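Local atomic coordinates of putative iron binding protein (Bordetella pertussis Tohama I, PDB entry 1Y9U), a protein that binds ferric iron through tyrosine side chains and probably serves as the periplasmic receptor of a bacterial iron-uptake system. Residues L18-L23 against V34-V39; A150-D155 against A306-Q311. One frame throughout, in Å; residues are numbered along the deposited sequence.

Contact 1: residues L18-L23 against V34-V39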
loop_
_atom_site.group_PDB
_atom_site.type_symbol
_atom_site.label_atom_id
_atom_site.label_comp_id
_atom_site.label_asym_id
_atom_site.label_seq_id
_atom_site.Cartn_x
_atom_site.Cartn_y
_atom_site.Cartn_z
ATOM N N LEU A 18 -13.575 -2.618 7.035
ATOM C CA LEU A 18 -12.171 -2.655 7.470
ATOM C C LEU A 18 -11.920 -1.819 8.730
ATOM O O LEU A 18 -10.938 -2.037 9.449
ATOM C CB LEU A 18 -11.253 -2.119 6.359
ATOM C CG LEU A 18 -11.181 -2.914 5.049
ATOM C CD1 LEU A 18 -10.391 -2.118 4.026
ATOM C CD2 LEU A 18 -10.574 -4.305 5.258
ATOM N N ILE A 19 -12.796 -0.857 8.988
ATOM C CA ILE A 19 -12.556 0.127 10.039
ATOM C C ILE A 19 -13.694 0.297 11.046
ATOM O O ILE A 19 -13.509 0.990 12.022
ATOM C CB ILE A 19 -12.228 1.498 9.419
ATOM C CG1 ILE A 19 -13.355 1.962 8.486
ATOM C CG2 ILE A 19 -10.880 1.426 8.696
ATOM C CD1 ILE A 19 -13.103 3.302 7.830
ATOM N N GLN A 20 -14.863 -0.309 10.845
ATOM C CA GLN A 20 -15.989 0.041 11.721
ATOM C C GLN A 20 -15.749 -0.329 13.183
ATOM O O GLN A 20 -16.048 0.466 14.057
ATOM C CB GLN A 20 -17.328 -0.519 11.208
ATOM C CG GLN A 20 -18.573 0.192 11.809
ATOM C CD GLN A 20 -18.607 1.691 11.534
ATOM O OE1 GLN A 20 -18.482 2.115 10.387
ATOM N NE2 GLN A 20 -18.744 2.496 12.589
ATOM N N PRO A 21 -15.234 -1.518 13.477
ATOM C CA PRO A 21 -14.947 -1.857 14.871
ATOM C C PRO A 21 -14.029 -0.847 15.571
ATOM O O PRO A 21 -14.339 -0.433 16.685
ATOM C CB PRO A 21 -14.317 -3.245 14.766
ATOM C CG PRO A 21 -14.953 -3.823 13.524
ATOM C CD PRO A 21 -14.975 -2.664 12.573
ATOM N N LEU A 22 -12.949 -0.416 14.932
ATOM C CA LEU A 22 -12.063 0.539 15.587
ATOM C C LEU A 22 -12.703 1.940 15.682
ATOM O O LEU A 22 -12.468 2.650 16.644
ATOM C CB LEU A 22 -10.666 0.543 14.945
ATOM C CG LEU A 22 -10.489 1.050 13.517
ATOM C CD1 LEU A 22 -10.332 2.543 13.447
ATOM C CD2 LEU A 22 -9.258 0.385 12.890
ATOM N N LEU A 23 -13.560 2.311 14.732
ATOM C CA LEU A 23 -14.305 3.556 14.819
ATOM C C LEU A 23 -15.327 3.521 15.957
ATOM O O LEU A 23 -15.518 4.527 16.654
ATOM C CB LEU A 23 -15.001 3.868 13.492
ATOM C CG LEU A 23 -14.079 4.118 12.301
ATOM C CD1 LEU A 23 -14.921 4.355 11.064
ATOM C CD2 LEU A 23 -13.168 5.289 12.563
ATOM N N VAL A 34 -19.044 9.162 15.351
ATOM C CA VAL A 34 -18.317 9.101 14.097
ATOM C C VAL A 34 -19.295 8.857 12.951
ATOM O O VAL A 34 -20.027 7.885 12.977
ATOM C CB VAL A 34 -17.256 7.994 14.127
ATOM C CG1 VAL A 34 -16.517 7.949 12.807
ATOM C CG2 VAL A 34 -16.278 8.247 15.271
ATOM N N ASN A 35 -19.299 9.757 11.973
ATOM C CA ASN A 35 -20.068 9.582 10.741
ATOM C C ASN A 35 -19.147 9.020 9.682
ATOM O O ASN A 35 -18.204 9.683 9.272
ATOM C CB ASN A 35 -20.632 10.908 10.260
ATOM C CG ASN A 35 -21.454 11.609 11.329
ATOM O OD1 ASN A 35 -22.343 11.007 11.924
ATOM N ND2 ASN A 35 -21.131 12.866 11.591
ATOM N N THR A 36 -19.426 7.797 9.253
ATOM C CA THR A 36 -18.603 7.114 8.262
ATOM C C THR A 36 -19.262 7.326 6.915
ATOM O O THR A 36 -20.396 6.889 6.707
ATOM C CB THR A 36 -18.507 5.611 8.560
ATOM O OG1 THR A 36 -17.887 5.386 9.836
ATOM C CG2 THR A 36 -17.572 4.922 7.559
ATOM N N VAL A 37 -18.558 8.007 6.021
ATOM C CA VAL A 37 -19.026 8.301 4.671
ATOM C C VAL A 37 -18.128 7.588 3.665
ATOM O O VAL A 37 -17.010 8.013 3.404
ATOM C CB VAL A 37 -19.058 9.813 4.389
ATOM C CG1 VAL A 37 -19.500 10.086 2.946
ATOM C CG2 VAL A 37 -20.004 10.520 5.372
ATOM N N PHE A 38 -18.655 6.519 3.074
ATOM C CA PHE A 38 -17.927 5.712 2.112
ATOM C C PHE A 38 -17.990 6.376 0.739
ATOM O O PHE A 38 -19.091 6.617 0.192
ATOM C CB PHE A 38 -18.522 4.309 2.079
ATOM C CG PHE A 38 -17.881 3.388 1.063
ATOM C CD1 PHE A 38 -16.505 3.224 1.004
ATOM C CD2 PHE A 38 -18.669 2.667 0.175
ATOM C CE1 PHE A 38 -15.939 2.379 0.071
ATOM C CE2 PHE A 38 -18.091 1.829 -0.761
ATOM C CZ PHE A 38 -16.735 1.678 -0.801
ATOM N N VAL A 39 -16.827 6.679 0.183
ATOM C CA VAL A 39 -16.705 7.283 -1.139
ATOM C C VAL A 39 -15.885 6.345 -2.035
ATOM O O VAL A 39 -14.646 6.399 -2.055
ATOM C CB VAL A 39 -16.054 8.679 -1.062
ATOM C CG1 VAL A 39 -16.023 9.338 -2.426
ATOM C CG2 VAL A 39 -16.784 9.568 -0.036
HETATM O O HOH W 1 -19.220 5.260 12.232
#

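Contact 2: residues A150-D155 against A306-Q311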
loop_
_atom_site.group_PDB
_atom_site.type_symbol
_atom_site.label_atom_id
_atom_site.label_comp_id
_atom_site.label_asym_id
_atom_site.label_seq_id
_atom_site.Cartn_x
_atom_site.Cartn_y
_atom_site.Cartn_z
ATOM N N ALA A 150 9.555 4.305 -7.882
ATOM C CA ALA A 150 10.584 4.245 -6.854
ATOM C C ALA A 150 11.921 3.815 -7.456
ATOM O O ALA A 150 12.984 4.296 -7.066
ATOM C CB ALA A 150 10.167 3.291 -5.745
ATOM N N MET A 151 11.882 2.892 -8.415
ATOM C CA MET A 151 13.103 2.444 -9.074
ATOM C C MET A 151 13.763 3.595 -9.859
ATOM O O MET A 151 14.977 3.717 -9.853
ATOM C CB MET A 151 12.838 1.245 -9.998
ATOM C CG MET A 151 14.122 0.590 -10.524
ATOM S SD MET A 151 13.789 -0.919 -11.465
ATOM C CE MET A 151 13.421 -2.081 -10.147
ATOM N N ILE A 152 12.981 4.441 -10.513
ATOM C CA ILE A 152 13.568 5.620 -11.192
ATOM C C ILE A 152 14.232 6.511 -10.147
ATOM O O ILE A 152 15.350 6.982 -10.331
ATOM C CB ILE A 152 12.522 6.401 -11.996
ATOM C CG1 ILE A 152 11.926 5.522 -13.105
ATOM C CG2 ILE A 152 13.135 7.672 -12.593
ATOM C CD1 ILE A 152 10.733 6.099 -13.777
ATOM N N ALA A 153 13.539 6.750 -9.034
ATOM C CA ALA A 153 14.073 7.606 -7.980
ATOM C C ALA A 153 15.415 7.105 -7.452
ATOM O O ALA A 153 16.335 7.897 -7.196
ATOM C CB ALA A 153 13.082 7.719 -6.840
ATOM N N HIS A 154 15.552 5.797 -7.306
ATOM C CA HIS A 154 16.759 5.192 -6.773
ATOM C C HIS A 154 17.873 5.077 -7.818
ATOM O O HIS A 154 19.024 5.448 -7.560
ATOM C CB HIS A 154 16.466 3.787 -6.259
ATOM C CG HIS A 154 15.868 3.766 -4.892
ATOM N ND1 HIS A 154 14.661 3.171 -4.598
ATOM C CD2 HIS A 154 16.346 4.249 -3.721
ATOM C CE1 HIS A 154 14.421 3.313 -3.303
ATOM N NE2 HIS A 154 15.434 3.949 -2.748
ATOM N N ASP A 155 17.517 4.558 -8.991
ATOM C CA ASP A 155 18.492 4.011 -9.933
ATOM C C ASP A 155 18.529 4.703 -11.285
ATOM O O ASP A 155 19.441 4.431 -12.084
ATOM C CB ASP A 155 18.214 2.526 -10.144
ATOM C CG ASP A 155 18.384 1.712 -8.877
ATOM O OD1 ASP A 155 19.193 2.076 -8.015
ATOM O OD2 ASP A 155 17.723 0.674 -8.663
ATOM N N ALA A 306 4.916 9.477 -6.133
ATOM C CA ALA A 306 4.006 10.363 -6.828
ATOM C C ALA A 306 4.748 11.248 -7.833
ATOM O O ALA A 306 4.252 11.457 -8.936
ATOM C CB ALA A 306 3.233 11.227 -5.823
ATOM N N LYS A 307 5.929 11.726 -7.456
ATOM C CA LYS A 307 6.769 12.568 -8.328
ATOM C C LYS A 307 7.117 11.877 -9.645
ATOM O O LYS A 307 7.122 12.520 -10.673
ATOM C CB LYS A 307 8.082 12.953 -7.613
ATOM C CG LYS A 307 9.094 13.794 -8.438
ATOM C CD LYS A 307 10.388 14.122 -7.671
ATOM C CE LYS A 307 11.469 14.778 -8.578
ATOM N NZ LYS A 307 12.602 15.396 -7.803
ATOM N N TYR A 308 7.433 10.580 -9.595
ATOM C CA TYR A 308 7.931 9.840 -10.759
ATOM C C TYR A 308 6.869 8.938 -11.401
ATOM O O TYR A 308 7.195 8.176 -12.317
ATOM C CB TYR A 308 9.157 9.004 -10.369
ATOM C CG TYR A 308 10.399 9.810 -10.112
ATOM C CD1 TYR A 308 10.802 10.126 -8.822
ATOM C CD2 TYR A 308 11.184 10.264 -11.169
ATOM C CE1 TYR A 308 11.951 10.862 -8.584
ATOM C CE2 TYR A 308 12.337 11.011 -10.938
ATOM C CZ TYR A 308 12.712 11.306 -9.644
ATOM O OH TYR A 308 13.853 12.049 -9.392
ATOM N N ARG A 309 5.611 9.040 -10.981
ATOM C CA ARG A 309 4.551 8.123 -11.399
ATOM C C ARG A 309 4.278 8.166 -12.897
ATOM O O ARG A 309 4.191 7.132 -13.554
ATOM C CB ARG A 309 3.232 8.344 -10.620
ATOM C CG ARG A 309 2.381 7.080 -10.560
ATOM C CD ARG A 309 2.940 6.070 -9.562
ATOM N NE ARG A 309 2.051 4.995 -9.161
ATOM C CZ ARG A 309 1.181 5.034 -8.154
ATOM N NH1 ARG A 309 1.020 6.136 -7.424
ATOM N NH2 ARG A 309 0.490 3.951 -7.859
ATOM N N LYS A 310 4.132 9.372 -13.428
ATOM C CA LYS A 310 3.822 9.523 -14.846
ATOM C C LYS A 310 5.011 9.057 -15.695
ATOM O O LYS A 310 4.815 8.338 -16.664
ATOM C CB LYS A 310 3.451 10.970 -15.171
ATOM C CG LYS A 310 2.953 11.201 -16.597
ATOM C CD LYS A 310 3.028 12.679 -17.005
ATOM C CE LYS A 310 2.040 13.545 -16.221
ATOM N NZ LYS A 310 2.067 14.993 -16.610
ATOM N N GLN A 311 6.230 9.394 -15.301
ATOM C CA GLN A 311 7.432 8.925 -15.984
ATOM C C GLN A 311 7.491 7.386 -16.000
ATOM O O GLN A 311 7.832 6.771 -17.000
ATOM C CB GLN A 311 8.703 9.481 -15.320
ATOM C CG GLN A 311 9.983 9.240 -16.143
ATOM C CD GLN A 311 11.247 9.828 -15.547
ATOM O OE1 GLN A 311 11.203 10.545 -14.545
ATOM N NE2 GLN A 311 12.381 9.509 -16.154
#

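Contact 1: residues L18-L23 against V34-V39
The first turn of helix 20-30 lies over the edge strand 33-38, with Leu23 and Val34 bringing their CA atoms to 6.9 Å and Gln20 and Thr36 theirs to 8.3 Å. An apolar part at Leu23 adjoins a polar, water-bridged part at Gln20. The apolar contact is that of Leu23 CD2 with Val34 CG1, at a loose 4.3 Å; the other methyl, Leu23 CD1, packs against the hydroxyl oxygen Thr36 OG1 at 3.4 Å. Leu23 thus lies across two residues that point to the same side of the strand. Beside it Gln20 turns its bent chain (chi2 59°) toward the strand, which brings OE1 toward Thr36, the two side chains crossing obliquely. The direct link, from Thr36 OG1 to Gln20 OE1 at 3.4 Å, is weak, and the hydroxyl proton has another acceptor within reach. A water is the firmer bridge. It accepts from Gln20 NE2 at 2.8 Å, donates to the carbonyl Val34 O and lies 2.7 Å from Thr36 OG1, so one molecule joins the helix to both strand positions. Gln20 NE2 also bonds to Asp24 OD2 one turn further along the helix, which limits how the amide can rotate. Helix and strand belong to the right-handed beta-alpha-beta unit 7-12, 20-30, 33-38, the parallel crossover with which this periplasmic binding protein fold begins. Strand 7-12 runs beside 33-38 and puts Leu10 under Ile19 and Leu23, while helix 251-261 packs on Leu22 and Leu23, and helix 264-273 on Ile19 and Leu22.

Contact 2: residues A150-D155 against A306-Q311
Tyr308 lays its ring against two consecutive residues of helix 142-155, Ile152 and Ala153. Its CG stands anti to the carbonyl carbon (chi1 -72°), which carries the ring across to the other helix. Ala153 meets it with its CA over one face and its CB 3.8 Å from Tyr308 CE1. From the same side of the ring plane, Ile152 CG2 comes obliquely against the CD2-CE2 flank, 3.5 Å from Tyr308 CD2. The segments have their axes 8.8 Å apart at a steep 105°, so the interface is confined to a short patch around Ile152 and Tyr308, and two helices distant in sequence are joined within the periplasmic binding protein fold. Beyond the ring, Gln311 keeps CG anti to its backbone N (chi1 -169°) and continues extended, crossing Ile152 at a slant: Gln311 CG lies 4.0 Å from Ile152 CD1, and the amide oxygen Gln311 OE1 is equally far from Ile152 CG2. That oxygen also sits in plane at the edge of the Tyr308 ring. Ala312 and Leu315 of helix 303-318, with Thr160 of helix 157-170, enclose more of Ile152. On another side of helix 303-318, Arg309 forms a salt bridge with Asp63 and bonds to Thr145 and Pro142.

In the fold
Along the chain the two contacts come in series: contact 1 is complete before contact 2 begins. Their centres are 33 Å apart on opposite sides of the chain's centre, with about 16 Å between nearest atoms, and they share no helix or strand. Contact 1 is local, joining the helix and second strand of a beta-alpha-beta unit at the edge of the mixed sheet across only ten intervening residues. Contact 2 spans 150 residues to bring helix 303-318, near the C-terminus, against helix 142-155. Both lie away from the iron-binding tyrosines, Tyr143, Tyr199 and Tyr200, although helix 142-155 carries Tyr143 near its start, so contact 2 packs the far end of a helix that supplies an iron ligand.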